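Local coordinates for fucoxanthin chlorophyll a/c-binding protein Lhcq10 (Chaetoceros gracilis, PDB 6L4U) that binds chlorophyll a, chlorophyll c1 and fucoxanthin in the membrane and probably harvests light for photosystem I as a peripheral antenna protein of a diatom, at residues L221-V226 and G235-Y240; G145-F150 and P168-S173; N73-G78 and Y158-K163. All coordinates share one frame; numbering follows the deposited sequence.

Contact 1. Residues L221-V226 and G235-Y240; sequences LAEQKV and GVVPHY. With A86 ((3S,3'S,5R,5'R,6S,6'R,8'R)-3,5'-dihydroxy-8-oxo-6',7'-didehydro-5,5',6,6',7,8-hexahydro-5,6-epoxy-beta,beta-caroten-3'- yl acetate), chain B.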
# COMPACT_ATOMS: atom_id res chain seq x y z
N LEU Z 221 -59.82 -84.16 29.81
CA LEU Z 221 -58.79 -83.22 30.23
C LEU Z 221 -59.36 -81.96 30.85
O LEU Z 221 -58.62 -81.22 31.51
CB LEU Z 221 -57.85 -82.85 29.09
CG LEU Z 221 -57.22 -84.05 28.39
CD1 LEU Z 221 -56.64 -83.71 27.01
CD2 LEU Z 221 -56.30 -84.83 29.29
N ALA Z 222 -60.64 -81.68 30.65
CA ALA Z 222 -61.27 -80.58 31.36
C ALA Z 222 -61.42 -80.90 32.84
O ALA Z 222 -61.15 -80.05 33.70
CB ALA Z 222 -62.62 -80.25 30.74
N GLU Z 223 -61.82 -82.14 33.17
CA GLU Z 223 -61.81 -82.59 34.55
C GLU Z 223 -60.41 -82.81 35.12
O GLU Z 223 -60.27 -82.96 36.34
CB GLU Z 223 -62.71 -83.82 34.76
CG GLU Z 223 -63.36 -83.50 36.06
CD GLU Z 223 -64.80 -83.43 36.09
OE1 GLU Z 223 -65.27 -82.55 35.36
OE2 GLU Z 223 -65.39 -83.81 37.11
N GLN Z 224 -59.38 -82.74 34.29
CA GLN Z 224 -58.07 -82.85 34.88
C GLN Z 224 -57.61 -81.48 35.39
O GLN Z 224 -56.58 -81.40 36.07
CB GLN Z 224 -57.03 -83.34 33.87
CG GLN Z 224 -57.28 -84.80 33.53
CD GLN Z 224 -56.60 -85.81 34.40
OE1 GLN Z 224 -56.17 -85.51 35.50
NE2 GLN Z 224 -56.62 -87.06 33.96
N LYS Z 225 -58.34 -80.41 35.06
CA LYS Z 225 -57.99 -79.06 35.48
C LYS Z 225 -59.14 -78.30 36.14
O LYS Z 225 -58.88 -77.32 36.84
CB LYS Z 225 -57.53 -78.22 34.28
CG LYS Z 225 -56.57 -77.08 34.60
CD LYS Z 225 -55.54 -76.84 33.53
CE LYS Z 225 -54.74 -75.58 33.84
NZ LYS Z 225 -53.87 -75.16 32.70
N VAL Z 226 -60.40 -78.68 35.91
CA VAL Z 226 -61.53 -78.09 36.63
C VAL Z 226 -62.61 -79.14 36.84
O VAL Z 226 -63.06 -79.80 35.89
CB VAL Z 226 -62.07 -76.83 35.92
CG1 VAL Z 226 -62.34 -77.05 34.44
CG2 VAL Z 226 -63.34 -76.33 36.62
N GLY Z 235 -65.49 -87.35 39.88
CA GLY Z 235 -64.87 -88.36 40.71
C GLY Z 235 -63.99 -89.35 39.98
O GLY Z 235 -63.12 -89.96 40.60
N VAL Z 236 -64.20 -89.53 38.68
CA VAL Z 236 -63.43 -90.51 37.92
C VAL Z 236 -62.06 -89.95 37.56
O VAL Z 236 -61.05 -90.67 37.58
CB VAL Z 236 -64.24 -90.93 36.68
CG1 VAL Z 236 -63.47 -91.95 35.84
CG2 VAL Z 236 -65.59 -91.49 37.10
N VAL Z 237 -61.99 -88.66 37.29
CA VAL Z 237 -60.82 -88.04 36.67
C VAL Z 237 -59.97 -87.39 37.76
O VAL Z 237 -60.49 -86.58 38.54
CB VAL Z 237 -61.24 -87.02 35.61
CG1 VAL Z 237 -60.07 -86.35 35.05
CG2 VAL Z 237 -62.03 -87.71 34.50
N PRO Z 238 -58.66 -87.70 37.84
CA PRO Z 238 -57.88 -87.38 39.05
C PRO Z 238 -57.19 -86.02 39.13
O PRO Z 238 -56.24 -85.90 39.91
CB PRO Z 238 -56.83 -88.50 39.05
CG PRO Z 238 -56.67 -88.82 37.62
CD PRO Z 238 -57.98 -88.67 36.98
N HIS Z 239 -57.61 -85.02 38.34
CA HIS Z 239 -57.23 -83.60 38.52
C HIS Z 239 -55.72 -83.38 38.37
O HIS Z 239 -55.00 -83.16 39.35
CB HIS Z 239 -57.74 -83.05 39.86
CG HIS Z 239 -57.68 -81.56 39.95
ND1 HIS Z 239 -57.72 -80.89 41.15
CD2 HIS Z 239 -57.59 -80.61 38.99
CE1 HIS Z 239 -57.65 -79.59 40.93
NE2 HIS Z 239 -57.57 -79.39 39.63
N TYR Z 240 -55.26 -83.49 37.12
CA TYR Z 240 -53.85 -83.32 36.79
C TYR Z 240 -53.31 -81.94 37.16
O TYR Z 240 -52.14 -81.85 37.55
CB TYR Z 240 -53.62 -83.59 35.30
CG TYR Z 240 -52.45 -82.90 34.65
CD1 TYR Z 240 -51.15 -83.35 34.85
CD2 TYR Z 240 -52.64 -81.82 33.80
CE1 TYR Z 240 -50.07 -82.73 34.24
CE2 TYR Z 240 -51.58 -81.20 33.19
CZ TYR Z 240 -50.30 -81.65 33.41
OH TYR Z 240 -49.24 -81.03 32.80
C A86 B . -57.78 -73.47 19.39
O A86 B . -50.12 -68.89 11.03
C1 A86 B . -56.67 -74.46 19.87
C10 A86 B . -51.41 -71.16 12.31
C11 A86 B . -51.99 -69.91 11.88
C12 A86 B . -53.28 -69.46 12.49
C13 A86 B . -51.26 -69.11 10.86
C14 A86 B . -51.97 -68.52 9.46
C15 A86 B . -52.88 -67.26 9.72
C16 A86 B . -54.30 -67.35 9.19
C17 A86 B . -54.47 -66.79 7.78
C18 A86 B . -54.01 -65.40 7.70
C19 A86 B . -52.49 -65.30 8.06
C2 A86 B . -55.43 -74.53 19.21
C20 A86 B . -52.22 -65.94 9.52
C21 A86 B . -50.65 -65.93 9.57
C22 A86 B . -54.80 -68.82 9.14
C23 A86 B . -55.24 -66.62 10.13
C24 A86 B . -56.91 -75.38 21.05
C25 A86 B . -56.29 -75.15 22.30
C26 A86 B . -56.56 -76.19 23.54
C27 A86 B . -57.69 -76.25 24.36
C28 A86 B . -58.81 -75.30 24.18
C29 A86 B . -57.73 -77.37 25.51
C3 A86 B . -55.12 -73.68 18.06
C30 A86 B . -57.76 -77.00 26.93
C31 A86 B . -57.80 -76.66 28.33
C32 A86 B . -58.95 -77.17 29.23
C33 A86 B . -59.00 -76.69 30.69
C34 A86 B . -58.26 -75.38 31.06
C35 A86 B . -57.65 -74.63 29.86
C36 A86 B . -56.87 -75.60 28.96
C37 A86 B . -56.19 -74.81 27.83
C38 A86 B . -58.76 -74.23 33.09
C39 A86 B . -59.79 -74.29 34.25
C4 A86 B . -54.00 -74.05 17.29
C40 A86 B . -60.31 -76.85 28.54
C41 A86 B . -58.79 -78.71 29.26
C5 A86 B . -53.49 -73.21 15.96
C6 A86 B . -52.14 -72.85 15.95
C7 A86 B . -51.20 -73.25 17.17
C8 A86 B . -51.51 -72.03 14.71
C9 A86 B . -52.14 -71.99 13.39
O1 A86 B . -52.57 -66.41 10.88
O2 A86 B . -54.20 -64.94 6.39
O3 A86 B . -55.88 -76.25 29.72
O4 A86 B . -59.16 -74.53 31.74
O5 A86 B . -57.64 -73.94 33.31

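Contact 2. Residues G145-F150 and P168-S173; sequences GFLEWF and PNFSDS. With CLA (chlorophyll a), chain C.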
# COMPACT_ATOMS: atom_id res chain seq x y z
N GLY Z 145 -44.01 -85.62 13.25
CA GLY Z 145 -43.66 -84.53 12.35
C GLY Z 145 -43.19 -84.96 10.98
O GLY Z 145 -43.27 -84.17 10.04
N PHE Z 146 -42.69 -86.19 10.84
CA PHE Z 146 -42.45 -86.71 9.50
C PHE Z 146 -43.76 -87.06 8.82
O PHE Z 146 -43.92 -86.82 7.62
CB PHE Z 146 -41.53 -87.93 9.52
CG PHE Z 146 -41.29 -88.51 8.15
CD1 PHE Z 146 -41.98 -89.64 7.72
CD2 PHE Z 146 -40.39 -87.91 7.28
CE1 PHE Z 146 -41.78 -90.15 6.45
CE2 PHE Z 146 -40.18 -88.43 6.02
CZ PHE Z 146 -40.87 -89.55 5.61
N LEU Z 147 -44.69 -87.66 9.57
CA LEU Z 147 -45.97 -88.01 8.96
C LEU Z 147 -46.79 -86.77 8.66
O LEU Z 147 -47.57 -86.76 7.70
CB LEU Z 147 -46.77 -88.98 9.82
CG LEU Z 147 -46.00 -90.15 10.44
CD1 LEU Z 147 -46.69 -90.72 11.68
CD2 LEU Z 147 -45.64 -91.17 9.40
N GLU Z 148 -46.62 -85.72 9.45
CA GLU Z 148 -47.17 -84.42 9.10
C GLU Z 148 -46.47 -83.85 7.87
O GLU Z 148 -47.10 -83.20 7.03
CB GLU Z 148 -47.05 -83.47 10.28
CG GLU Z 148 -47.85 -83.91 11.49
CD GLU Z 148 -49.27 -83.38 11.46
OE1 GLU Z 148 -49.47 -82.23 11.03
OE2 GLU Z 148 -50.18 -84.12 11.88
N TRP Z 149 -45.16 -84.10 7.74
CA TRP Z 149 -44.42 -83.64 6.57
C TRP Z 149 -44.78 -84.45 5.33
O TRP Z 149 -44.93 -83.88 4.24
CB TRP Z 149 -42.92 -83.74 6.84
CG TRP Z 149 -42.05 -83.08 5.81
CD1 TRP Z 149 -41.54 -81.82 5.86
CD2 TRP Z 149 -41.57 -83.67 4.60
NE1 TRP Z 149 -40.78 -81.58 4.74
CE2 TRP Z 149 -40.78 -82.70 3.95
CE3 TRP Z 149 -41.72 -84.92 3.99
CZ2 TRP Z 149 -40.16 -82.93 2.73
CZ3 TRP Z 149 -41.11 -85.15 2.78
CH2 TRP Z 149 -40.34 -84.16 2.16
N PHE Z 150 -44.90 -85.77 5.47
CA PHE Z 150 -45.13 -86.62 4.31
C PHE Z 150 -46.54 -86.48 3.77
O PHE Z 150 -46.77 -86.68 2.57
CB PHE Z 150 -44.85 -88.09 4.66
CG PHE Z 150 -44.75 -88.98 3.46
CD1 PHE Z 150 -45.84 -89.74 3.05
CD2 PHE Z 150 -43.57 -89.06 2.74
CE1 PHE Z 150 -45.75 -90.56 1.94
CE2 PHE Z 150 -43.48 -89.87 1.63
CZ PHE Z 150 -44.56 -90.63 1.23
N PRO Z 168 -50.71 -90.40 1.85
CA PRO Z 168 -50.00 -91.01 0.73
C PRO Z 168 -49.17 -92.19 1.19
O PRO Z 168 -48.56 -92.16 2.26
CB PRO Z 168 -49.12 -89.88 0.20
CG PRO Z 168 -48.99 -88.94 1.36
CD PRO Z 168 -50.27 -89.01 2.10
N ASN Z 169 -49.18 -93.26 0.39
CA ASN Z 169 -48.35 -94.40 0.75
C ASN Z 169 -46.85 -94.20 0.57
O ASN Z 169 -46.38 -93.47 -0.31
CB ASN Z 169 -48.78 -95.73 0.13
CG ASN Z 169 -50.28 -95.90 -0.02
OD1 ASN Z 169 -50.99 -95.35 -0.84
ND2 ASN Z 169 -50.78 -96.59 1.01
N PHE Z 170 -46.11 -94.86 1.46
CA PHE Z 170 -44.66 -94.77 1.51
C PHE Z 170 -43.99 -95.48 0.34
O PHE Z 170 -42.85 -95.15 0.02
CB PHE Z 170 -44.13 -95.37 2.81
CG PHE Z 170 -44.38 -94.52 4.02
CD1 PHE Z 170 -44.34 -93.13 3.94
CD2 PHE Z 170 -44.63 -95.10 5.25
CE1 PHE Z 170 -44.56 -92.35 5.06
CE2 PHE Z 170 -44.85 -94.32 6.38
CZ PHE Z 170 -44.82 -92.95 6.28
N SER Z 171 -44.66 -96.47 -0.27
CA SER Z 171 -44.17 -97.12 -1.48
C SER Z 171 -43.94 -96.18 -2.65
O SER Z 171 -43.03 -96.42 -3.45
CB SER Z 171 -45.12 -98.20 -1.97
OG SER Z 171 -44.42 -99.23 -2.63
N ASP Z 172 -44.78 -95.17 -2.81
CA ASP Z 172 -44.62 -94.32 -3.97
C ASP Z 172 -43.87 -93.05 -3.58
O ASP Z 172 -43.21 -92.99 -2.54
CB ASP Z 172 -45.94 -94.00 -4.68
CG ASP Z 172 -46.89 -95.19 -4.79
OD1 ASP Z 172 -47.53 -95.62 -3.81
OD2 ASP Z 172 -46.70 -95.92 -5.78
N SER Z 173 -43.89 -92.07 -4.50
CA SER Z 173 -43.49 -90.66 -4.35
C SER Z 173 -41.99 -90.42 -4.27
O SER Z 173 -41.54 -89.27 -4.34
CB SER Z 173 -44.15 -90.03 -3.12
OG SER Z 173 -43.41 -90.35 -1.95
MG CLA C . -49.01 -81.18 13.12
CHA CLA C . -51.64 -79.53 11.58
CHB CLA C . -46.92 -79.79 10.86
CHC CLA C . -46.43 -82.29 15.01
CHD CLA C . -51.37 -82.30 15.72
NA CLA C . -49.22 -79.86 11.54
C1A CLA C . -50.27 -79.38 10.97
C2A CLA C . -50.04 -78.61 9.69
C3A CLA C . -48.56 -78.77 9.50
C4A CLA C . -48.21 -79.55 10.72
CMA CLA C . -48.28 -79.66 8.30
CAA CLA C . -50.19 -77.09 9.86
CBA CLA C . -49.77 -76.58 11.25
CGA CLA C . -49.23 -75.17 11.30
O1A CLA C . -48.88 -74.58 10.29
O2A CLA C . -49.10 -74.51 12.58
NB CLA C . -46.98 -81.07 12.94
C1B CLA C . -46.29 -80.47 11.98
C2B CLA C . -44.82 -80.45 12.16
C3B CLA C . -44.68 -81.20 13.41
C4B CLA C . -46.08 -81.53 13.80
CMB CLA C . -43.76 -79.84 11.28
CAB CLA C . -43.44 -81.53 14.15
CBB CLA C . -43.19 -80.91 15.28
NC CLA C . -48.93 -82.02 15.00
C1C CLA C . -47.79 -82.53 15.50
C2C CLA C . -47.97 -83.42 16.67
C3C CLA C . -49.43 -83.43 16.87
C4C CLA C . -49.91 -82.53 15.79
CMC CLA C . -46.91 -84.15 17.45
CAC CLA C . -50.24 -84.15 17.91
CBC CLA C . -50.44 -85.55 17.37
ND CLA C . -50.98 -81.00 13.62
C1D CLA C . -51.88 -81.47 14.63
C2D CLA C . -53.30 -81.05 14.46
C3D CLA C . -53.18 -80.25 13.21
C4D CLA C . -51.85 -80.28 12.83
CMD CLA C . -54.58 -81.27 15.21
CAD CLA C . -53.92 -79.43 12.22
OBD CLA C . -55.17 -79.17 12.24
CBD CLA C . -52.97 -78.95 11.20
CGD CLA C . -53.44 -79.36 9.84
O1D CLA C . -53.01 -80.36 9.29
O2D CLA C . -54.40 -78.53 9.15
CED CLA C . -54.78 -78.85 7.82
C1 CLA C . -48.53 -73.21 12.68
C2 CLA C . -47.07 -73.24 13.09
C3 CLA C . -46.69 -73.10 14.37
C4 CLA C . -47.71 -72.94 15.47
C5 CLA C . -45.23 -73.12 14.72

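Contact 3. Residues N73-G78 and Y158-K163; sequences NSATIG and YMRGGK. With KC1 (Chlorophyll c1), chain D.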
# COMPACT_ATOMS: atom_id res chain seq x y z
N ASN Z 73 -61.45 -69.74 -1.99
CA ASN Z 73 -62.34 -70.37 -1.02
C ASN Z 73 -62.31 -71.89 -1.13
O ASN Z 73 -62.44 -72.58 -0.12
CB ASN Z 73 -63.78 -69.89 -1.22
CG ASN Z 73 -64.72 -70.42 -0.16
OD1 ASN Z 73 -64.35 -70.56 1.01
ND2 ASN Z 73 -65.90 -70.84 -0.59
N SER Z 74 -62.15 -72.42 -2.34
CA SER Z 74 -62.21 -73.86 -2.55
C SER Z 74 -60.94 -74.58 -2.10
O SER Z 74 -60.97 -75.80 -1.92
CB SER Z 74 -62.48 -74.18 -4.02
OG SER Z 74 -63.81 -73.84 -4.37
N ALA Z 75 -59.83 -73.87 -1.94
CA ALA Z 75 -58.61 -74.50 -1.47
C ALA Z 75 -58.52 -74.53 0.05
O ALA Z 75 -57.97 -75.48 0.61
CB ALA Z 75 -57.38 -73.78 -2.04
N THR Z 76 -59.05 -73.50 0.71
CA THR Z 76 -59.08 -73.50 2.16
C THR Z 76 -60.21 -74.36 2.71
O THR Z 76 -60.17 -74.74 3.88
CB THR Z 76 -59.24 -72.08 2.70
OG1 THR Z 76 -60.57 -71.62 2.47
CG2 THR Z 76 -58.28 -71.17 1.97
N ILE Z 77 -61.22 -74.66 1.88
CA ILE Z 77 -62.26 -75.59 2.31
C ILE Z 77 -61.71 -77.02 2.32
O ILE Z 77 -62.30 -77.89 2.96
CB ILE Z 77 -63.50 -75.50 1.40
CG1 ILE Z 77 -64.79 -75.89 2.11
CG2 ILE Z 77 -63.43 -76.37 0.18
CD1 ILE Z 77 -65.91 -74.98 1.82
N GLY Z 78 -60.61 -77.28 1.62
CA GLY Z 78 -59.90 -78.53 1.79
C GLY Z 78 -58.93 -78.49 2.95
O GLY Z 78 -58.59 -79.53 3.51
N TYR Z 158 -54.31 -81.56 -0.19
CA TYR Z 158 -55.70 -81.29 0.10
C TYR Z 158 -56.13 -79.88 -0.26
O TYR Z 158 -57.34 -79.62 -0.36
CB TYR Z 158 -55.97 -81.56 1.58
CG TYR Z 158 -54.98 -80.91 2.52
CD1 TYR Z 158 -53.80 -81.56 2.90
CD2 TYR Z 158 -55.23 -79.64 3.04
CE1 TYR Z 158 -52.92 -80.97 3.78
CE2 TYR Z 158 -54.34 -79.04 3.91
CZ TYR Z 158 -53.20 -79.71 4.28
OH TYR Z 158 -52.32 -79.11 5.14
N MET Z 159 -55.18 -78.95 -0.46
CA MET Z 159 -55.50 -77.62 -0.95
C MET Z 159 -55.39 -77.51 -2.46
O MET Z 159 -55.06 -76.45 -2.99
CB MET Z 159 -54.65 -76.55 -0.28
CG MET Z 159 -54.74 -76.55 1.22
SD MET Z 159 -53.87 -75.13 1.88
CE MET Z 159 -55.08 -73.85 1.53
N ARG Z 160 -55.69 -78.60 -3.16
CA ARG Z 160 -55.59 -78.77 -4.60
C ARG Z 160 -56.74 -79.70 -4.95
O ARG Z 160 -57.78 -79.65 -4.29
CB ARG Z 160 -54.24 -79.37 -5.02
CG ARG Z 160 -53.02 -78.49 -4.76
CD ARG Z 160 -52.99 -77.28 -5.67
NE ARG Z 160 -52.07 -76.25 -5.18
CZ ARG Z 160 -52.45 -75.16 -4.53
NH1 ARG Z 160 -51.54 -74.28 -4.12
NH2 ARG Z 160 -53.73 -74.93 -4.30
N GLY Z 161 -56.62 -80.43 -6.06
CA GLY Z 161 -57.37 -81.68 -6.20
C GLY Z 161 -57.20 -82.48 -4.93
O GLY Z 161 -56.08 -82.81 -4.54
N GLY Z 162 -58.30 -82.80 -4.26
CA GLY Z 162 -58.25 -82.95 -2.82
C GLY Z 162 -58.06 -84.34 -2.26
O GLY Z 162 -56.94 -84.85 -2.20
N LYS Z 163 -59.17 -84.94 -1.83
CA LYS Z 163 -59.28 -86.09 -0.95
C LYS Z 163 -58.48 -85.85 0.32
O LYS Z 163 -57.37 -86.39 0.48
CB LYS Z 163 -58.82 -87.38 -1.63
CG LYS Z 163 -59.28 -88.57 -0.86
CD LYS Z 163 -60.73 -88.85 -1.10
CE LYS Z 163 -61.03 -90.06 -0.30
NZ LYS Z 163 -61.03 -91.19 -1.22
NB KC1 D . -49.21 -75.81 4.35
ND KC1 D . -46.16 -78.05 2.92
C1A KC1 D . -48.07 -77.17 0.52
C1B KC1 D . -50.09 -75.10 3.67
C1C KC1 D . -47.19 -76.64 6.50
C1D KC1 D . -45.01 -78.74 3.45
C2A KC1 D . -48.89 -76.72 -0.69
C2B KC1 D . -50.81 -74.06 4.45
C2C KC1 D . -46.18 -76.66 7.59
C2D KC1 D . -44.20 -79.48 2.46
C3A KC1 D . -49.97 -75.87 -0.05
C3B KC1 D . -50.24 -74.26 5.79
C3C KC1 D . -45.09 -77.48 7.04
C3D KC1 D . -44.96 -79.18 1.23
C4A KC1 D . -49.53 -75.95 1.37
C4B KC1 D . -49.27 -75.37 5.61
C4C KC1 D . -45.62 -77.84 5.70
C4D KC1 D . -46.04 -78.39 1.58
CAA KC1 D . -49.52 -77.75 -1.63
CAB KC1 D . -50.59 -73.51 7.03
CAC KC1 D . -43.78 -77.87 7.67
CAD KC1 D . -45.02 -79.42 -0.23
CBA KC1 D . -49.60 -77.17 -3.04
CBB KC1 D . -51.07 -74.12 8.09
CBC KC1 D . -42.80 -76.77 7.33
CBD KC1 D . -46.19 -78.71 -0.77
CED KC1 D . -45.26 -77.32 -4.22
CGA KC1 D . -48.83 -78.03 -4.00
CGD KC1 D . -45.72 -77.75 -1.81
CHA KC1 D . -46.84 -78.04 0.39
CHB KC1 D . -50.29 -75.26 2.22
CHC KC1 D . -48.45 -75.90 6.70
CHD KC1 D . -44.73 -78.68 4.87
CMA KC1 D . -49.89 -74.43 -0.52
CMB KC1 D . -51.85 -73.06 4.03
CMC KC1 D . -46.22 -76.00 8.94
CMD KC1 D . -42.96 -80.32 2.49
NA KC1 D . -48.44 -76.67 1.65
NC KC1 D . -46.84 -77.33 5.39
O1A KC1 D . -48.65 -77.66 -5.15
O1D KC1 D . -45.63 -76.56 -1.56
O2A KC1 D . -48.28 -79.31 -3.58
O2D KC1 D . -45.39 -78.23 -3.13
OBD KC1 D . -44.18 -80.11 -0.91
MG KC1 D . -47.83 -77.11 3.59

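Contact 1. Residues L221-V226 and G235-Y240
Gln224 lies across the chain that returns from Val237 to Tyr240, its aliphatic part against Val237 and its amide reaching Tyr240 and Pro238. Its CG rests on Val237 CG1 at 3.5 Å, the two side chains crossing at about a right angle. Further out, OE1 takes a weak, bent bond from Tyr240 N (2.7 Å, 125° at the hydrogen), and NE2 passes Pro238 CD and bonds to the hydroxyl of Tyr98. A bend at chi2 (-89°) brings the amide toward the loop, which is how OE1 comes to Tyr240 N. The backbone carbonyl of Gln224 also takes part, for its O meets the edge of the imidazole at His239 CD2 (3.2 Å) and receives a CA-H...O contact from the same residue. Beside it, Glu223 CB packs on Val237 CB at 3.6 Å, while the Glu223 carboxylate turns to the backbone N of Ser229. Lys225 starts away from 235-240 and runs beside the acetate end of fucoxanthin, its CE 3.4 Å from A86 O5, to a salt bridge with Glu243. Between the two segments, cohesion thus comes mainly from aliphatic and weak polar contacts; stronger polar bonds, including that of the Gln224 backbone with Asp241, tie the turn to residues around it.

Contact 2. Residues G145-F150 and P168-S173
An aromatic contact joins the second half of helix 137-153 to the loop that leads on toward helix 196-223, with Phe150 and Phe170 at its centre. The edge of Phe170 is directed at one face of Phe150 in an edge-to-face pair, with centroids 4.8 Å apart and planes at 65°. Phe170 CD1 sits 3.5 Å above the Phe150 plane, displaced toward the rim. The rim of Phe150 is lined by backbone oxygens, Pro168 O lying 3.2 Å from CE1 and Asn169 O close to CZ, while the Pro168 ring packs against CD1 through its CG. With CG anti to the backbone N (chi1 -167°), Phe150 reaches out from the helix into this bend of the loop. In this fold of the chlorophyll a/b-binding (light-harvesting) family, helix 137-153 also carries a pigment on another side: Glu148 OE1 ligates the magnesium of chlorophyll a at 2.4 Å and is also bonded to Lys86, and Gly145 CA approaches CAB of the vinyl group. The far end of Phe170 meets two more residues of the helix, Leu147 CD2 touching its CZ in the ring plane at 3.7 Å and Phe146 CE1 lying 3.8 Å from its CE1. Phe146 itself touches two further chlorophylls.

Contact 3. Residues N73-G78 and Y158-K163
The start of helix 73-102, one of the long helices of the chlorophyll a/c-binding fold, meets the loop that follows helix 137-153 beside a chlorophyll c1 site. Met159 joins the two. Its CB, CG and CE are gathered round the carbonyl oxygen of Ala75, with CE the nearest at 3.4 Å, and the same methyl lies 4.2 Å from both Ala75 CB and Thr76 CG2. The chain runs extended through chi2 and bends at chi3 (77°), which carries CE toward the helix while the sulfur faces the pigment, SD being 3.6 Å from CHB of chlorophyll c1. Thr76 sends its hydroxyl elsewhere, to the backbone oxygen of Thr66. One turn along, the backbones approach directly at Gly78, whose CA makes a CA-H...O contact with Tyr158 O (3.5 Å, 152° at the hydrogen). Gly78 has no side chain to stand in the way, and the backbones pass closely here. Gly78 O in turn lies 3.4 Å from Tyr158 CD2, obliquely to the ring, and the Tyr158 side chain also touches Phe79, Gln82 and a chlorophyll a. The guanidinium of Arg160 comes up to CBA of the pigment's carboxyl-bearing arm, NE 3.4 Å away, and makes a weak, long ion pair with Glu71. No conventional hydrogen bond links the two segments. The loop after helix 137-153 thus folds against the start of helix 73-102 and supplies residues to the chlorophyll c1 and chlorophyll a pockets, as in light-harvesting chlorophyll-binding proteins.

In the fold
Contacts 2 and 3 are neighbours, with centres 19 Å apart, and both use the loop between helices 137-153 and 196-223; their segments alternate along the chain. Contact 1 lies across the chain's centre from both, 36 and 38 Å away between centres, where helix 196-223 ends. Contact 3 is the most buried, joining backbone to backbone and a methionine to a carbonyl. Contact 2, partly buried, is aromatic and aliphatic; neither it nor contact 3 has a hydrogen bond between its segments. Contact 1, also partly buried, adds a weak hydrogen bond and has charged side chains with partners nearby. Each borders pigment: fucoxanthin at contact 1, ligated chlorophyll a at contact 2, chlorophyll c1 at contact 3.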